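Local atomic coordinates of putative ATPase Rv3679 (Mycobacterium tuberculosis H37Rv, PDB entry 6BS3), a protein that forms, with its partner BagB, a heterodimeric ATPase complex whose ATP hydrolysis is required for resistance to nitric oxide and to elevated levels of glycerol. Residues Pro130-Lys142 against Arg171-Ala183. Sequence-based numbering, arbitrary orientation.
Sequences PGLRDVLLTGKIK and RFLDVTKAVSDLA
Phe172 sits as a knob in a hole formed by Asp134, Leu137, Thr138 and Ile141 of helix 130-146, a worked example of how one aromatic ring can join two helical segments in the P-loop NTPase fold of the ArsA family. Thr138 CG2 lies over one ring face, 4.0 Å from the Phe172 centroid, a CH-pi contact. The methyl stands only 20° off the ring normal. Round the rim, Asp134 OD1 comes to 3.6 Å from Phe172 CD1, close to the ring plane, with the carboxylate turned 83° against the ring. Leu137 CB meets Phe172 CE1, and the Ile141 side chain runs against that of Phe172, bringing its CD1 in the ring plane to 3.9 Å from Phe172 CZ.

Toward the N-terminal end of helix 130-146, small residues let the backbones close in: Gly131 CA and Ala178 CA are just 3.9 Å apart, and Ala178 CB rests 3.5 Å from Gly131 O. Here helix 175-179 crosses 130-142, their axes 8.3 Å apart at closest approach. Val135 CG2, beside its backbone N because CG1 takes the anti place, touches Ala178 CB, Val179 CG2 and Leu182 CD1. The other branch of Leu182 crosses Leu132, its CD2 lying 3.8 Å from Leu132 CB.

In the next shell, Pro164 packs on Phe172, and Leu23 of central strand 23-28 on Ile141; Phe99 of helix 95-107 backs Leu132. Asp181 and Ala183 make backbone hydrogen bonds to the partner protein chain, so this layer reaches the subunit interface. What fixes the methyl over the ring is Thr138's own helix: with chi1 at 62°, Thr138 OG1 bonds back to Asp134 O at 2.8 Å, approaching that carbonyl from the face opposite Thr138 N.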
# COMPACT_ATOMS: atom_id res chain seq x y z
N PRO A 130 -5.49 -9.11 -18.68
CA PRO A 130 -5.91 -8.00 -17.79
C PRO A 130 -6.97 -7.08 -18.36
O PRO A 130 -7.75 -6.52 -17.60
CB PRO A 130 -4.60 -7.25 -17.50
CG PRO A 130 -3.50 -8.21 -17.88
CD PRO A 130 -4.06 -8.98 -19.02
N GLY A 131 -7.02 -6.97 -19.69
CA GLY A 131 -8.02 -6.20 -20.43
C GLY A 131 -9.40 -6.81 -20.31
O GLY A 131 -10.38 -6.09 -20.10
N LEU A 132 -9.49 -8.16 -20.40
CA LEU A 132 -10.75 -8.89 -20.21
C LEU A 132 -11.29 -8.63 -18.77
O LEU A 132 -12.47 -8.36 -18.59
CB LEU A 132 -10.54 -10.42 -20.44
CG LEU A 132 -11.78 -11.31 -20.19
CD1 LEU A 132 -12.93 -10.93 -21.11
CD2 LEU A 132 -11.44 -12.78 -20.34
N ARG A 133 -10.39 -8.68 -17.78
CA ARG A 133 -10.68 -8.41 -16.39
C ARG A 133 -11.34 -7.04 -16.22
O ARG A 133 -12.44 -6.97 -15.69
CB ARG A 133 -9.37 -8.50 -15.58
CG ARG A 133 -9.54 -8.88 -14.12
CD ARG A 133 -8.24 -9.45 -13.59
NE ARG A 133 -7.16 -8.47 -13.67
CZ ARG A 133 -5.93 -8.73 -14.11
NH1 ARG A 133 -5.61 -9.95 -14.52
NH2 ARG A 133 -5.02 -7.77 -14.15
N ASP A 134 -10.71 -5.97 -16.76
CA ASP A 134 -11.23 -4.59 -16.69
C ASP A 134 -12.56 -4.41 -17.44
O ASP A 134 -13.39 -3.61 -17.00
CB ASP A 134 -10.16 -3.57 -17.14
CG ASP A 134 -8.89 -3.56 -16.29
OD1 ASP A 134 -8.93 -4.07 -15.14
OD2 ASP A 134 -7.86 -3.05 -16.77
N VAL A 135 -12.76 -5.12 -18.58
CA VAL A 135 -14.00 -5.10 -19.37
C VAL A 135 -15.14 -5.69 -18.51
O VAL A 135 -16.22 -5.12 -18.46
CB VAL A 135 -13.84 -5.84 -20.74
CG1 VAL A 135 -15.19 -6.27 -21.33
CG2 VAL A 135 -13.08 -4.98 -21.74
N LEU A 136 -14.88 -6.82 -17.84
CA LEU A 136 -15.86 -7.49 -16.98
C LEU A 136 -16.26 -6.61 -15.81
O LEU A 136 -17.45 -6.51 -15.51
CB LEU A 136 -15.33 -8.85 -16.47
CG LEU A 136 -15.07 -9.94 -17.52
CD1 LEU A 136 -14.34 -11.12 -16.92
CD2 LEU A 136 -16.36 -10.39 -18.19
N LEU A 137 -15.27 -5.97 -15.15
CA LEU A 137 -15.45 -5.13 -13.97
C LEU A 137 -16.15 -3.82 -14.25
O LEU A 137 -17.13 -3.53 -13.57
CB LEU A 137 -14.12 -4.90 -13.22
CG LEU A 137 -13.41 -6.14 -12.69
CD1 LEU A 137 -11.97 -5.85 -12.33
CD2 LEU A 137 -14.16 -6.76 -11.53
N THR A 138 -15.68 -3.03 -15.23
CA THR A 138 -16.30 -1.74 -15.58
C THR A 138 -17.69 -1.99 -16.21
O THR A 138 -18.58 -1.14 -16.09
CB THR A 138 -15.40 -0.90 -16.52
OG1 THR A 138 -15.20 -1.61 -17.75
CG2 THR A 138 -14.06 -0.51 -15.88
N GLY A 139 -17.83 -3.11 -16.90
CA GLY A 139 -19.09 -3.51 -17.53
C GLY A 139 -20.15 -3.83 -16.49
O GLY A 139 -21.31 -3.44 -16.66
N LYS A 140 -19.76 -4.50 -15.40
CA LYS A 140 -20.67 -4.84 -14.29
C LYS A 140 -21.03 -3.58 -13.51
O LYS A 140 -22.18 -3.43 -13.10
CB LYS A 140 -20.07 -5.93 -13.37
CG LYS A 140 -20.94 -6.32 -12.17
CD LYS A 140 -22.27 -6.92 -12.58
CE LYS A 140 -23.21 -7.06 -11.42
NZ LYS A 140 -24.57 -7.48 -11.87
N ILE A 141 -20.06 -2.67 -13.31
CA ILE A 141 -20.25 -1.39 -12.64
C ILE A 141 -21.31 -0.59 -13.42
O ILE A 141 -22.28 -0.13 -12.82
CB ILE A 141 -18.90 -0.62 -12.52
CG1 ILE A 141 -17.97 -1.27 -11.44
CG2 ILE A 141 -19.14 0.89 -12.23
CD1 ILE A 141 -16.41 -0.70 -11.47
N LYS A 142 -21.17 -0.51 -14.76
CA LYS A 142 -22.12 0.18 -15.63
C LYS A 142 -23.55 -0.42 -15.52
O LYS A 142 -24.52 0.33 -15.52
CB LYS A 142 -21.61 0.17 -17.07
CG LYS A 142 -22.44 1.00 -18.05
CD LYS A 142 -23.17 0.12 -19.01
CE LYS A 142 -23.97 0.89 -20.03
NZ LYS A 142 -24.77 -0.03 -20.87
N ARG A 171 -5.48 3.16 -16.20
CA ARG A 171 -5.55 1.95 -17.03
C ARG A 171 -6.88 1.20 -16.82
O ARG A 171 -7.49 0.75 -17.79
CB ARG A 171 -4.33 1.04 -16.75
CG ARG A 171 -4.37 -0.36 -17.41
CD ARG A 171 -4.28 -0.34 -18.94
NE ARG A 171 -3.11 0.40 -19.42
CZ ARG A 171 -1.95 -0.16 -19.75
NH1 ARG A 171 -1.79 -1.48 -19.67
NH2 ARG A 171 -0.94 0.59 -20.16
N PHE A 172 -7.34 1.09 -15.55
CA PHE A 172 -8.61 0.44 -15.22
C PHE A 172 -9.81 1.07 -15.96
O PHE A 172 -10.74 0.36 -16.35
CB PHE A 172 -8.85 0.46 -13.70
CG PHE A 172 -10.20 -0.07 -13.26
CD1 PHE A 172 -10.50 -1.43 -13.35
CD2 PHE A 172 -11.16 0.78 -12.72
CE1 PHE A 172 -11.74 -1.92 -12.93
CE2 PHE A 172 -12.41 0.28 -12.29
CZ PHE A 172 -12.69 -1.06 -12.40
N LEU A 173 -9.78 2.41 -16.15
CA LEU A 173 -10.85 3.15 -16.82
C LEU A 173 -10.58 3.38 -18.30
O LEU A 173 -11.35 4.06 -18.97
CB LEU A 173 -11.15 4.46 -16.07
CG LEU A 173 -11.54 4.30 -14.59
CD1 LEU A 173 -11.45 5.60 -13.85
CD2 LEU A 173 -12.90 3.62 -14.43
N ASP A 174 -9.50 2.77 -18.83
CA ASP A 174 -9.15 2.89 -20.24
C ASP A 174 -9.84 1.76 -21.03
O ASP A 174 -9.24 0.72 -21.31
CB ASP A 174 -7.62 2.91 -20.41
CG ASP A 174 -7.12 3.43 -21.74
OD1 ASP A 174 -7.93 3.54 -22.70
OD2 ASP A 174 -5.91 3.72 -21.84
N VAL A 175 -11.12 1.97 -21.34
CA VAL A 175 -12.00 1.03 -22.04
C VAL A 175 -11.47 0.69 -23.46
O VAL A 175 -11.55 -0.47 -23.87
CB VAL A 175 -13.47 1.52 -22.04
CG1 VAL A 175 -14.43 0.48 -22.63
CG2 VAL A 175 -13.91 1.89 -20.62
N THR A 176 -10.91 1.67 -24.17
CA THR A 176 -10.34 1.51 -25.51
C THR A 176 -9.15 0.53 -25.46
O THR A 176 -9.12 -0.39 -26.28
CB THR A 176 -10.03 2.88 -26.13
OG1 THR A 176 -11.28 3.56 -26.30
CG2 THR A 176 -9.31 2.80 -27.46
N LYS A 177 -8.23 0.67 -24.48
CA LYS A 177 -7.10 -0.25 -24.34
C LYS A 177 -7.52 -1.65 -23.88
O LYS A 177 -6.98 -2.63 -24.40
CB LYS A 177 -5.98 0.31 -23.43
CG LYS A 177 -5.11 1.37 -24.10
CD LYS A 177 -4.16 0.83 -25.19
CE LYS A 177 -3.70 1.91 -26.13
NZ LYS A 177 -2.66 1.42 -27.08
N ALA A 178 -8.50 -1.75 -22.95
CA ALA A 178 -8.99 -3.03 -22.46
C ALA A 178 -9.63 -3.89 -23.57
O ALA A 178 -9.37 -5.09 -23.65
CB ALA A 178 -9.97 -2.82 -21.30
N VAL A 179 -10.45 -3.27 -24.43
CA VAL A 179 -11.18 -3.92 -25.52
C VAL A 179 -10.23 -4.33 -26.68
O VAL A 179 -10.52 -5.31 -27.37
CB VAL A 179 -12.36 -3.01 -25.97
CG1 VAL A 179 -13.00 -3.47 -27.27
CG2 VAL A 179 -13.42 -2.92 -24.88
N SER A 180 -9.09 -3.63 -26.85
CA SER A 180 -8.09 -3.88 -27.91
C SER A 180 -7.52 -5.31 -27.96
O SER A 180 -7.07 -5.74 -29.01
CB SER A 180 -6.95 -2.86 -27.82
OG SER A 180 -5.99 -3.22 -26.84
N ASP A 181 -7.54 -6.02 -26.83
CA ASP A 181 -7.01 -7.37 -26.71
C ASP A 181 -8.12 -8.42 -26.64
O ASP A 181 -7.87 -9.58 -26.28
CB ASP A 181 -6.05 -7.47 -25.50
CG ASP A 181 -4.88 -6.51 -25.59
OD1 ASP A 181 -3.88 -6.85 -26.25
OD2 ASP A 181 -4.98 -5.40 -25.00
N LEU A 182 -9.34 -8.01 -27.00
CA LEU A 182 -10.51 -8.90 -27.05
C LEU A 182 -10.88 -9.19 -28.50
O LEU A 182 -10.47 -8.45 -29.41
CB LEU A 182 -11.70 -8.30 -26.29
CG LEU A 182 -11.60 -8.09 -24.77
CD1 LEU A 182 -12.96 -7.82 -24.20
CD2 LEU A 182 -11.00 -9.31 -24.06
N ALA A 183 -11.65 -10.27 -28.73
CA ALA A 183 -12.09 -10.71 -30.05
C ALA A 183 -12.90 -9.63 -30.75
O ALA A 183 -13.74 -8.97 -30.12
CB ALA A 183 -12.89 -11.99 -29.95